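Local coordinates for nitrate transport protein (Xanthomonas axonopodis pv. citri, PDB 3KSX) that binds alkanesulfonates in the periplasm and probably delivers them to a membrane ABC importer for uptake, at residues 69-74 against 78-83; 187-192 against 198-203; 248-253 against 263-268. All blocks are in the same frame, centred on the assembly; numbering follows the deposited sequence. Where two conformers were deposited one is given.

Overall arrangement
The chain is built as a periplasmic binding protein, with two mixed five-stranded sheets in separate lobes. Contact 1 lies in the lobe whose sheet includes strand 82-86, and contact 2 at strand 198-203, an outermost strand of the other sheet; their centres are about 27 Å apart, on opposite sides of the chain's centre. Contact 3 pairs two helices of the C-terminal part, about 27 Å from contact 1 centre to centre. Contacts 2 and 3 have centres about 16 Å apart and touch: S190 OG packs against T267 CG2 at 3.5 Å, and P187 and A191 also meet the 263-268 segment. A sulfate lies beside contact 2.

Contact 1 of 3, residues 69-74 against 78-83; sequences PQLLEA and GSIDLG
G78 lies close to the A74 carbonyl in the Schellman motif that ends helix 68-76, the turn from which the chain runs into strand 82-86 of a five-stranded sheet. With a positive phi of 80°, G78 is the C-prime residue, and the chain turns there so that the next amide faces back to the helix. That amide belongs to S79, whose N donates to A74 O at 3.0 Å; the bond is bent and the donor is tilted 25° from the carbonyl plane. Beside it the methyl CB of A74 and CB of S79 meet at 3.6 Å, so the serine adds an apolar contact while its OG stands further off. I80 points its side chain toward the helix. Its CG1 sits between backbone N and carbonyl carbon (chi1 57°), and the extended chain carries CD1 to 3.5 Å from L71 O and 3.6 Å from L71 CD2, the two side chains crossing at about a right angle. I80 CG1 also lies 4.2 Å from A74 CB. F65 of strand 59-65 is touched by L71, A74 and I80 alike, which places this apolar cluster between helix 68-76 and strand 59-65. Further on, the chain enters the sheet, where L82 pairs with G34 and G83 with L215. At G83 the backbone itself meets the helix: with no side chain in the way, L71 CD2 rests 3.9 Å from G83 CA.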
ATOM      1  N   PRO A  69       2.101  -7.507   1.262  1.00 21.13           N
ATOM      2  CA  PRO A  69       2.870  -8.640   1.764  1.00 22.77           C
ATOM      3  C   PRO A  69       3.018  -9.761   0.700  1.00 20.40           C
ATOM      4  O   PRO A  69       4.061 -10.304   0.583  1.00 21.03           O
ATOM      5  CB  PRO A  69       2.017  -9.146   2.954  1.00 22.80           C
ATOM      6  CG  PRO A  69       1.351  -7.757   3.433  1.00 21.66           C
ATOM      7  CD  PRO A  69       0.932  -7.211   2.112  1.00 22.97           C
ATOM      8  N   GLN A  70       1.981  -9.920  -0.120  1.00 19.13           N
ATOM      9  CA  GLN A  70       1.931 -10.896  -1.203  1.00 19.02           C
ATOM     10  C   GLN A  70       2.985 -10.579  -2.228  1.00 20.70           C
ATOM     11  O   GLN A  70       3.782 -11.472  -2.646  1.00 21.90           O
ATOM     12  CB  GLN A  70       0.514 -10.979  -1.809  1.00 18.34           C
ATOM     13  CG  GLN A  70      -0.534 -11.608  -0.839  1.00 23.70           C
ATOM     14  CD  GLN A  70      -1.263 -10.580  -0.052  1.00 26.57           C
ATOM     15  OE1 GLN A  70      -0.730  -9.500   0.232  1.00 21.22           O
ATOM     16  NE2 GLN A  70      -2.510 -10.887   0.286  1.00 19.00           N
ATOM     17  N   LEU A  71       3.003  -9.296  -2.611  1.00 20.60           N
ATOM     18  CA  LEU A  71       3.937  -8.709  -3.558  1.00 22.07           C
ATOM     19  C   LEU A  71       5.359  -8.810  -3.074  1.00 22.22           C
ATOM     20  O   LEU A  71       6.240  -9.146  -3.879  1.00 21.02           O
ATOM     21  CB  LEU A  71       3.567  -7.245  -3.746  1.00 21.43           C
ATOM     22  CG  LEU A  71       4.341  -6.517  -4.912  1.00 19.03           C
ATOM     23  CD1 LEU A  71       3.533  -5.391  -5.464  1.00 19.63           C
ATOM     24  CD2 LEU A  71       5.650  -6.062  -4.430  1.00 18.71           C
ATOM     25  N   LEU A  72       5.583  -8.583  -1.769  1.00 21.25           N
ATOM     26  CA  LEU A  72       6.941  -8.818  -1.218  1.00 21.48           C
ATOM     27  C   LEU A  72       7.411 -10.300  -1.131  1.00 21.02           C
ATOM     28  O   LEU A  72       8.600 -10.626  -1.347  1.00 22.31           O
ATOM     29  CB  LEU A  72       7.070  -8.176   0.176  1.00 20.67           C
ATOM     30  CG  LEU A  72       7.430  -6.682   0.326  1.00 25.28           C
ATOM     31  CD1 LEU A  72       8.908  -6.519   0.124  1.00 26.89           C
ATOM     32  CD2 LEU A  72       6.698  -5.837  -0.642  1.00 24.49           C
ATOM     33  N   GLU A  73       6.497 -11.210  -0.926  1.00 20.27           N
ATOM     34  CA  GLU A  73       6.890 -12.601  -0.884  1.00 22.69           C
ATOM     35  C   GLU A  73       7.340 -12.985  -2.280  1.00 20.65           C
ATOM     36  O   GLU A  73       8.277 -13.757  -2.442  1.00 20.05           O
ATOM     37  CB  GLU A  73       5.643 -13.443  -0.567  1.00 23.24           C
ATOM     38  CG  GLU A  73       5.217 -13.384   0.924  1.00 27.89           C
ATOM     39  CD  GLU A  73       6.140 -14.129   1.917  1.00 39.45           C
ATOM     40  OE1 GLU A  73       7.147 -14.757   1.505  1.00 37.59           O
ATOM     41  OE2 GLU A  73       5.852 -14.039   3.146  1.00 43.17           O
ATOM     42  N   ALA A  74       6.634 -12.496  -3.276  1.00 20.03           N
ATOM     43  CA  ALA A  74       7.064 -12.695  -4.708  1.00 21.48           C
ATOM     44  C   ALA A  74       8.400 -12.046  -5.003  1.00 21.82           C
ATOM     45  O   ALA A  74       9.213 -12.586  -5.757  1.00 21.50           O
ATOM     46  CB  ALA A  74       5.976 -12.197  -5.694  1.00 20.84           C
ATOM     47  N   GLY A  78      12.048 -13.926  -6.294  1.00 23.67           N
ATOM     48  CA  GLY A  78      12.359 -13.632  -7.721  1.00 21.78           C
ATOM     49  C   GLY A  78      11.274 -13.605  -8.800  1.00 23.80           C
ATOM     50  O   GLY A  78      11.632 -13.483  -9.997  1.00 23.92           O
ATOM     51  N   SER A  79       9.982 -13.680  -8.412  1.00 22.09           N
ATOM     52  CA  SER A  79       8.822 -13.721  -9.309  1.00 24.23           C
ATOM     53  C   SER A  79       8.669 -12.327  -9.945  1.00 23.41           C
ATOM     54  O   SER A  79       8.041 -12.176 -10.989  1.00 24.69           O
ATOM     55  CB  SER A  79       7.528 -13.962  -8.473  1.00 25.51           C
ATOM     56  OG  SER A  79       7.595 -15.260  -8.052  1.00 33.26           O
ATOM     57  N   ILE A  80       9.144 -11.303  -9.238  1.00 22.77           N
ATOM     58  CA  ILE A  80       9.182  -9.921  -9.762  1.00 20.21           C
ATOM     59  C   ILE A  80      10.505  -9.345  -9.271  1.00 21.74           C
ATOM     60  O   ILE A  80      11.094  -9.877  -8.337  1.00 22.01           O
ATOM     61  CB  ILE A  80       7.980  -9.095  -9.225  1.00 20.86           C
ATOM     62  CG1 ILE A  80       7.968  -9.073  -7.654  1.00 21.33           C
ATOM     63  CG2 ILE A  80       6.647  -9.578  -9.877  1.00 22.32           C
ATOM     64  CD1 ILE A  80       6.909  -8.090  -7.118  1.00 19.95           C
ATOM     65  N   ASP A  81      10.893  -8.200  -9.772  1.00 19.86           N
ATOM     66  CA  ASP A  81      12.149  -7.583  -9.407  0.50 21.11           C
ATOM     67  C   ASP A  81      11.959  -6.161  -8.881  1.00 21.29           C
ATOM     68  O   ASP A  81      12.892  -5.551  -8.375  1.00 21.06           O
ATOM     69  CB  ASP A  81      13.034  -7.582 -10.630  0.50 23.04           C
ATOM     70  CG  ASP A  81      13.529  -8.939 -10.937  0.50 19.91           C
ATOM     71  OD1 ASP A  81      13.604  -9.746 -10.015  0.50 33.31           O
ATOM     72  OD2 ASP A  81      13.867  -9.214 -12.063  0.50 31.67           O
ATOM     73  N   LEU A  82      10.733  -5.629  -9.045  1.00 21.25           N
ATOM     74  CA  LEU A  82      10.370  -4.291  -8.631  1.00 22.09           C
ATOM     75  C   LEU A  82       8.888  -4.274  -8.287  1.00 21.99           C
ATOM     76  O   LEU A  82       8.085  -4.939  -8.982  1.00 21.63           O
ATOM     77  CB  LEU A  82      10.646  -3.287  -9.775  1.00 22.63           C
ATOM     78  CG  LEU A  82      10.502  -1.777  -9.552  1.00 26.97           C
ATOM     79  CD1 LEU A  82      11.406  -1.231  -8.441  1.00 33.66           C
ATOM     80  CD2 LEU A  82      10.909  -1.085 -10.839  1.00 32.09           C
ATOM     81  N   GLY A  83       8.481  -3.545  -7.245  1.00 20.86           N
ATOM     82  CA  GLY A  83       7.027  -3.479  -6.964  1.00 21.31           C
ATOM     83  C   GLY A  83       6.698  -2.419  -5.929  1.00 20.59           C
ATOM     84  O   GLY A  83       7.595  -1.984  -5.189  1.00 22.41           O
TER

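Contact 2 of 3, residues 187-192 against 198-203. With SO4 (sulfate ion), chain C.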
ATOM      1  N   PRO A 187      -9.780   1.086  -2.914  1.00 24.99           N
ATOM      2  CA  PRO A 187     -11.165   1.615  -3.088  1.00 25.63           C
ATOM      3  C   PRO A 187     -12.266   0.958  -2.253  1.00 25.59           C
ATOM      4  O   PRO A 187     -13.416   1.353  -2.393  1.00 25.11           O
ATOM      5  CB  PRO A 187     -11.431   1.320  -4.576  1.00 25.25           C
ATOM      6  CG  PRO A 187     -10.769  -0.132  -4.709  1.00 26.22           C
ATOM      7  CD  PRO A 187      -9.454   0.027  -3.908  1.00 24.97           C
ATOM      8  N   TRP A 188     -11.926  -0.043  -1.438  1.00 25.66           N
ATOM      9  CA  TRP A 188     -12.905  -0.713  -0.556  1.00 25.91           C
ATOM     10  C   TRP A 188     -13.564   0.305   0.384  1.00 25.60           C
ATOM     11  O   TRP A 188     -14.772   0.313   0.508  1.00 23.68           O
ATOM     12  CB  TRP A 188     -12.270  -1.858   0.235  1.00 28.48           C
ATOM     13  CG  TRP A 188     -11.372  -2.747  -0.617  1.00 30.62           C
ATOM     14  CD1 TRP A 188     -10.005  -2.578  -0.888  1.00 31.67           C
ATOM     15  CD2 TRP A 188     -11.760  -3.935  -1.282  1.00 38.09           C
ATOM     16  NE1 TRP A 188      -9.558  -3.585  -1.702  1.00 40.07           N
ATOM     17  CE2 TRP A 188     -10.605  -4.439  -1.958  1.00 36.97           C
ATOM     18  CE3 TRP A 188     -12.962  -4.612  -1.396  1.00 37.49           C
ATOM     19  CZ2 TRP A 188     -10.628  -5.621  -2.711  1.00 44.50           C
ATOM     20  CZ3 TRP A 188     -13.000  -5.801  -2.180  1.00 44.02           C
ATOM     21  CH2 TRP A 188     -11.837  -6.290  -2.822  1.00 45.37           C
ATOM     22  N   TYR A 189     -12.799   1.192   1.022  1.00 23.01           N
ATOM     23  CA  TYR A 189     -13.370   2.293   1.786  1.00 22.55           C
ATOM     24  C   TYR A 189     -14.484   3.042   1.025  1.00 22.83           C
ATOM     25  O   TYR A 189     -15.645   3.163   1.478  1.00 23.59           O
ATOM     26  CB  TYR A 189     -12.225   3.252   2.172  1.00 21.96           C
ATOM     27  CG  TYR A 189     -12.638   4.565   2.658  1.00 25.06           C
ATOM     28  CD1 TYR A 189     -13.743   4.703   3.514  1.00 27.32           C
ATOM     29  CD2 TYR A 189     -11.890   5.692   2.353  1.00 22.96           C
ATOM     30  CE1 TYR A 189     -14.120   5.945   3.980  1.00 27.13           C
ATOM     31  CE2 TYR A 189     -12.232   6.921   2.829  1.00 23.43           C
ATOM     32  CZ  TYR A 189     -13.368   7.055   3.631  1.00 25.32           C
ATOM     33  OH  TYR A 189     -13.725   8.305   4.111  1.00 27.59           O
ATOM     34  N   SER A 190     -14.138   3.536  -0.137  1.00 23.78           N
ATOM     35  CA  SER A 190     -15.139   4.381  -0.853  1.00 23.15           C
ATOM     36  C   SER A 190     -16.345   3.556  -1.278  1.00 24.39           C
ATOM     37  O   SER A 190     -17.483   4.039  -1.163  1.00 24.38           O
ATOM     38  CB  SER A 190     -14.491   5.075  -2.047  1.00 22.74           C
ATOM     39  OG  SER A 190     -13.490   6.024  -1.631  1.00 23.26           O
ATOM     40  N   ALA A 191     -16.092   2.336  -1.769  1.00 24.29           N
ATOM     41  CA  ALA A 191     -17.126   1.401  -2.331  1.00 23.04           C
ATOM     42  C   ALA A 191     -18.148   1.062  -1.240  1.00 23.25           C
ATOM     43  O   ALA A 191     -19.357   1.235  -1.451  1.00 23.90           O
ATOM     44  CB  ALA A 191     -16.443   0.085  -2.898  1.00 24.39           C
ATOM     45  N   LEU A 192     -17.663   0.633  -0.069  1.00 22.91           N
ATOM     46  CA  LEU A 192     -18.534   0.161   1.013  1.00 24.62           C
ATOM     47  C   LEU A 192     -19.250   1.322   1.757  1.00 25.12           C
ATOM     48  O   LEU A 192     -20.370   1.186   2.250  1.00 25.76           O
ATOM     49  CB  LEU A 192     -17.709  -0.694   1.989  1.00 24.30           C
ATOM     50  CG  LEU A 192     -17.558  -2.174   1.645  1.00 29.45           C
ATOM     51  CD1 LEU A 192     -16.711  -2.422   0.439  1.00 30.88           C
ATOM     52  CD2 LEU A 192     -16.935  -2.946   2.820  1.00 29.99           C
ATOM     53  N   ALA A 198     -20.898   0.037   5.065  1.00 20.51           N
ATOM     54  CA  ALA A 198     -20.007   0.436   6.159  1.00 21.69           C
ATOM     55  C   ALA A 198     -20.067   1.919   6.537  1.00 22.39           C
ATOM     56  O   ALA A 198     -20.489   2.794   5.718  1.00 24.15           O
ATOM     57  CB  ALA A 198     -18.542   0.088   5.800  1.00 21.91           C
ATOM     58  N   ARG A 199     -19.700   2.184   7.785  1.00 23.91           N
ATOM     59  CA  ARG A 199     -19.426   3.534   8.280  1.00 25.69           C
ATOM     60  C   ARG A 199     -17.943   3.655   8.514  1.00 24.65           C
ATOM     61  O   ARG A 199     -17.333   2.696   8.945  1.00 23.76           O
ATOM     62  CB  ARG A 199     -20.123   3.870   9.625  1.00 24.31           C
ATOM     63  CG  ARG A 199     -21.649   4.093   9.510  1.00 29.19           C
ATOM     64  CD  ARG A 199     -22.183   4.397  10.894  1.00 30.03           C
ATOM     65  NE  ARG A 199     -22.387   3.187  11.701  1.00 28.39           N
ATOM     66  CZ  ARG A 199     -21.664   2.899  12.802  1.00 30.72           C
ATOM     67  NH1 ARG A 199     -20.685   3.671  13.251  1.00 28.73           N
ATOM     68  NH2 ARG A 199     -21.946   1.825  13.480  1.00 28.77           N
ATOM     69  N   LEU A 200     -17.378   4.832   8.234  1.00 24.44           N
ATOM     70  CA  LEU A 200     -15.997   5.097   8.671  1.00 22.17           C
ATOM     71  C   LEU A 200     -15.911   5.185  10.193  1.00 21.16           C
ATOM     72  O   LEU A 200     -16.626   5.972  10.896  1.00 22.51           O
ATOM     73  CB  LEU A 200     -15.513   6.407   8.026  1.00 23.18           C
ATOM     74  CG  LEU A 200     -14.110   6.882   8.346  1.00 22.23           C
ATOM     75  CD1 LEU A 200     -13.118   5.899   7.810  1.00 24.89           C
ATOM     76  CD2 LEU A 200     -13.938   8.235   7.657  1.00 25.60           C
ATOM     77  N   LEU A 201     -14.968   4.468  10.802  1.00 21.18           N
ATOM     78  CA  LEU A 201     -14.825   4.661  12.212  1.00 22.38           C
ATOM     79  C   LEU A 201     -13.619   5.609  12.464  1.00 23.26           C
ATOM     80  O   LEU A 201     -13.676   6.467  13.336  1.00 25.44           O
ATOM     81  CB  LEU A 201     -14.630   3.317  12.927  1.00 22.12           C
ATOM     82  CG  LEU A 201     -14.647   3.426  14.443  1.00 23.88           C
ATOM     83  CD1 LEU A 201     -16.016   3.596  14.875  1.00 23.25           C
ATOM     84  CD2 LEU A 201     -14.171   2.137  15.083  1.00 24.65           C
ATOM     85  N   ALA A 202     -12.521   5.395  11.733  1.00 23.68           N
ATOM     86  CA  ALA A 202     -11.305   6.245  11.907  1.00 22.47           C
ATOM     87  C   ALA A 202     -10.497   6.176  10.645  1.00 22.46           C
ATOM     88  O   ALA A 202     -10.584   5.192   9.938  1.00 21.02           O
ATOM     89  CB  ALA A 202     -10.460   5.747  13.085  1.00 23.48           C
ATOM     90  N   ASN A 203      -9.776   7.238  10.291  1.00 23.55           N
ATOM     91  CA  ASN A 203      -8.805   7.158   9.133  1.00 22.95           C
ATOM     92  C   ASN A 203      -7.428   7.482   9.610  1.00 22.21           C
ATOM     93  O   ASN A 203      -7.215   7.523  10.836  1.00 22.25           O
ATOM     94  CB  ASN A 203      -9.243   8.058   7.945  1.00 22.09           C
ATOM     95  CG  ASN A 203      -9.218   9.575   8.295  1.00 25.59           C
ATOM     96  OD1 ASN A 203      -8.573  10.016   9.276  1.00 26.39           O
ATOM     97  ND2 ASN A 203      -9.871  10.379   7.452  1.00 26.99           N
TER
HETATM   98  S   SO4 C 326     -11.753  10.170  11.636  1.00 61.88           S
HETATM   99  O1  SO4 C 326     -10.390   9.604  11.894  1.00 57.09           O
HETATM  100  O2  SO4 C 326     -12.545   9.929  12.859  1.00 63.74           O
HETATM  101  O3  SO4 C 326     -11.646  11.593  11.323  1.00 61.41           O
HETATM  102  O4  SO4 C 326     -12.549   9.601  10.527  1.00 59.35           O
HETATM  103  O   HOH W   1     -11.196   9.259   5.020  1.00 26.55           O
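Helix 188-194 and strand 198-203, an edge strand of a mixed five-stranded sheet within this chain, form a helix-loop-strand unit, joined at the turn by a backbone bond and, one helical turn back, by a tyrosine that reaches a leucine. Where the chain turns from helix to strand, A198 N donates to L192 O at 3.1 Å; the donor stands above the carbonyl plane, 56° out of it. The CB atoms of L192 and A198 touch beside it at 4.0 Å. One helical turn earlier, Y189 reaches across to the strand. Its CG is anti to the backbone N (chi1 166°), a setting that carries the ring out from the helix to the branched end of L200. CE1 of Y189 is 4.0 Å from L200 CD1, while the phenol OH lies 3.6 Å from L200 CD2. The ring also stacks with that of H270 and touches T114 and L116 of strand 113-118. Beyond L200, the hydroxyl is linked by one water to the side-chain amide of N203: the water is 2.9 Å from Y189 OH and accepts a bond from N203 ND2, which also hydrogen-bonds E205. L201 and A202 both face I115 of the adjoining strand, a classic beta bulge. Just past this irregularity a sulfate, probably from the crystallisation liquor, is bound at the strand: N203 N donates to its O1 at 2.9 Å in a nearly straight bond of 169°, and sulfate O4 lies 3.5 Å from L200 CD2.

Contact 3 of 3, residues 248-253 against 263-268; sequences GSIKTL and VVERTL
I250 spreads its branches over V264, E265 and L268 in a steeply crossed helix pair in the C-terminal part of this periplasmic binding protein. The axes of segments 248-253 and 263-268 approach to 9.4 Å and run at 127° to each other, more antiparallel than parallel. CG2 of I250, anti to its own N, passes V264 CB at 4.2 Å as the two side chains slide by in opposite directions. The other branch, anti to the carbonyl carbon (chi1 -63°), places I250 CG1 3.9 Å from L268 CD1 and carries its end methyl CD1 against the aliphatic part of E265, 3.7 Å from E265 CG. The carboxylate beyond that CG pairs with R246 in a salt bridge. V264 in turn sets CG1 against the helix opposite, where it also touches the backbone of I250. V264 CG1 lies 3.8 Å from L253 CB, and the L253 and V264 side chains cross at about a right angle. L242 of helix 225-244 touches both L253 and L268. Within the second helix, V264 O takes two bonds, from L268 N and from T267 OG1, the latter at 2.8 Å from V264 O.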
ATOM      1  N   GLY A 248     -10.709  11.621 -17.692  1.00 40.96           N
ATOM      2  CA  GLY A 248     -10.198  10.504 -18.467  1.00 39.19           C
ATOM      3  C   GLY A 248      -9.833   9.403 -17.496  1.00 39.08           C
ATOM      4  O   GLY A 248     -10.230   8.265 -17.693  1.00 39.86           O
ATOM      5  N   SER A 249      -9.104   9.761 -16.433  1.00 37.93           N
ATOM      6  CA  SER A 249      -8.689   8.815 -15.397  1.00 37.19           C
ATOM      7  C   SER A 249      -9.867   8.098 -14.753  1.00 38.02           C
ATOM      8  O   SER A 249      -9.823   6.895 -14.585  1.00 37.19           O
ATOM      9  CB  SER A 249      -7.890   9.520 -14.312  1.00 37.34           C
ATOM     10  OG  SER A 249      -6.565   9.826 -14.740  1.00 37.61           O
ATOM     11  N   ILE A 250     -10.911   8.827 -14.379  1.00 39.17           N
ATOM     12  CA  ILE A 250     -12.054   8.200 -13.738  1.00 39.87           C
ATOM     13  C   ILE A 250     -12.668   7.152 -14.656  1.00 40.76           C
ATOM     14  O   ILE A 250     -12.968   6.035 -14.221  1.00 39.92           O
ATOM     15  CB  ILE A 250     -13.153   9.221 -13.369  1.00 39.54           C
ATOM     16  CG1 ILE A 250     -12.651  10.243 -12.333  1.00 40.24           C
ATOM     17  CG2 ILE A 250     -14.424   8.524 -12.906  1.00 39.78           C
ATOM     18  CD1 ILE A 250     -13.483  11.600 -12.351  1.00 44.25           C
ATOM     19  N   LYS A 251     -12.890   7.500 -15.923  1.00 42.95           N
ATOM     20  CA  LYS A 251     -13.615   6.550 -16.777  1.00 44.35           C
ATOM     21  C   LYS A 251     -12.768   5.324 -17.026  1.00 43.74           C
ATOM     22  O   LYS A 251     -13.314   4.228 -17.051  1.00 44.05           O
ATOM     23  CB  LYS A 251     -14.165   7.158 -18.086  1.00 46.24           C
ATOM     24  CG  LYS A 251     -13.104   7.501 -19.127  1.00 51.12           C
ATOM     25  CD  LYS A 251     -12.898   6.415 -20.225  1.00 55.39           C
ATOM     26  CE  LYS A 251     -11.503   6.573 -20.947  1.00 58.67           C
ATOM     27  NZ  LYS A 251     -10.894   7.979 -21.080  1.00 56.80           N
ATOM     28  N   THR A 252     -11.442   5.490 -17.160  1.00 41.95           N
ATOM     29  CA  THR A 252     -10.517   4.355 -17.391  1.00 40.41           C
ATOM     30  C   THR A 252     -10.429   3.430 -16.216  1.00 40.10           C
ATOM     31  O   THR A 252     -10.548   2.224 -16.392  1.00 38.86           O
ATOM     32  CB  THR A 252      -9.077   4.804 -17.785  1.00 41.12           C
ATOM     33  OG1 THR A 252      -9.144   5.583 -18.990  1.00 38.07           O
ATOM     34  CG2 THR A 252      -8.138   3.592 -17.964  1.00 40.96           C
ATOM     35  N   LEU A 253     -10.183   4.002 -15.030  1.00 39.14           N
ATOM     36  CA  LEU A 253     -10.213   3.277 -13.768  1.00 38.49           C
ATOM     37  C   LEU A 253     -11.554   2.577 -13.509  1.00 39.29           C
ATOM     38  O   LEU A 253     -11.558   1.441 -13.031  1.00 39.13           O
ATOM     39  CB  LEU A 253      -9.833   4.195 -12.596  1.00 36.87           C
ATOM     40  CG  LEU A 253      -8.417   4.783 -12.726  1.00 37.42           C
ATOM     41  CD1 LEU A 253      -8.167   5.976 -11.771  1.00 32.30           C
ATOM     42  CD2 LEU A 253      -7.363   3.657 -12.562  1.00 35.47           C
ATOM     43  N   VAL A 263     -17.646   6.015  -7.287  1.00 34.86           N
ATOM     44  CA  VAL A 263     -16.753   5.385  -6.328  1.00 33.71           C
ATOM     45  C   VAL A 263     -15.342   5.790  -6.677  1.00 32.82           C
ATOM     46  O   VAL A 263     -14.622   6.252  -5.815  1.00 33.38           O
ATOM     47  CB  VAL A 263     -16.901   3.855  -6.382  1.00 34.59           C
ATOM     48  CG1 VAL A 263     -15.908   3.171  -5.496  1.00 35.30           C
ATOM     49  CG2 VAL A 263     -18.306   3.442  -5.961  1.00 33.39           C
ATOM     50  N   VAL A 264     -14.957   5.633  -7.941  1.00 31.58           N
ATOM     51  CA  VAL A 264     -13.638   6.077  -8.389  1.00 31.13           C
ATOM     52  C   VAL A 264     -13.369   7.555  -8.084  1.00 31.96           C
ATOM     53  O   VAL A 264     -12.278   7.974  -7.613  1.00 29.52           O
ATOM     54  CB  VAL A 264     -13.461   5.803  -9.915  1.00 31.89           C
ATOM     55  CG1 VAL A 264     -12.075   6.242 -10.341  1.00 31.68           C
ATOM     56  CG2 VAL A 264     -13.623   4.377 -10.182  1.00 27.28           C
ATOM     57  N   GLU A 265     -14.359   8.373  -8.396  1.00 30.85           N
ATOM     58  CA  GLU A 265     -14.314   9.748  -8.042  1.00 34.18           C
ATOM     59  C   GLU A 265     -13.982  10.042  -6.560  1.00 32.64           C
ATOM     60  O   GLU A 265     -13.172  10.907  -6.246  1.00 32.92           O
ATOM     61  CB  GLU A 265     -15.715  10.277  -8.317  1.00 36.09           C
ATOM     62  CG  GLU A 265     -15.805  11.131  -9.524  1.00 43.38           C
ATOM     63  CD  GLU A 265     -15.951  12.571  -9.127  1.00 52.65           C
ATOM     64  OE1 GLU A 265     -15.359  12.928  -8.073  1.00 58.91           O
ATOM     65  OE2 GLU A 265     -16.685  13.326  -9.826  1.00 54.36           O
ATOM     66  N   ARG A 266     -14.696   9.367  -5.659  1.00 31.83           N
ATOM     67  CA  ARG A 266     -14.492   9.450  -4.205  1.00 32.27           C
ATOM     68  C   ARG A 266     -13.065   9.070  -3.869  1.00 31.53           C
ATOM     69  O   ARG A 266     -12.417   9.773  -3.103  1.00 30.64           O
ATOM     70  CB  ARG A 266     -15.517   8.550  -3.450  1.00 33.20           C
ATOM     71  CG  ARG A 266     -15.859   9.035  -2.024  1.00 40.79           C
ATOM     72  CD  ARG A 266     -16.958  10.162  -1.982  1.00 48.51           C
ATOM     73  NE  ARG A 266     -16.876  11.106  -3.112  1.00 53.81           N
ATOM     74  CZ  ARG A 266     -16.334  12.332  -3.090  1.00 54.50           C
ATOM     75  NH1 ARG A 266     -15.797  12.846  -1.980  1.00 53.99           N
ATOM     76  NH2 ARG A 266     -16.340  13.057  -4.212  1.00 55.09           N
ATOM     77  N   THR A 267     -12.536   8.015  -4.502  1.00 30.29           N
ATOM     78  CA  THR A 267     -11.156   7.603  -4.185  1.00 31.17           C
ATOM     79  C   THR A 267     -10.121   8.708  -4.550  1.00 32.46           C
ATOM     80  O   THR A 267      -9.102   8.885  -3.836  1.00 32.27           O
ATOM     81  CB  THR A 267     -10.736   6.234  -4.750  1.00 31.09           C
ATOM     82  OG1 THR A 267     -10.457   6.355  -6.153  1.00 32.40           O
ATOM     83  CG2 THR A 267     -11.766   5.083  -4.499  1.00 26.03           C
ATOM     84  N   LEU A 268     -10.386   9.469  -5.629  1.00 32.90           N
ATOM     85  CA  LEU A 268      -9.526  10.641  -6.004  1.00 34.33           C
ATOM     86  C   LEU A 268      -9.642  11.858  -5.091  1.00 34.78           C
ATOM     87  O   LEU A 268      -8.638  12.565  -4.823  1.00 33.71           O
ATOM     88  CB  LEU A 268      -9.745  11.074  -7.465  1.00 35.16           C
ATOM     89  CG  LEU A 268      -9.676   9.977  -8.543  1.00 39.64           C
ATOM     90  CD1 LEU A 268      -9.613  10.620  -9.935  1.00 43.00           C
ATOM     91  CD2 LEU A 268      -8.505   9.023  -8.320  1.00 40.93           C
TER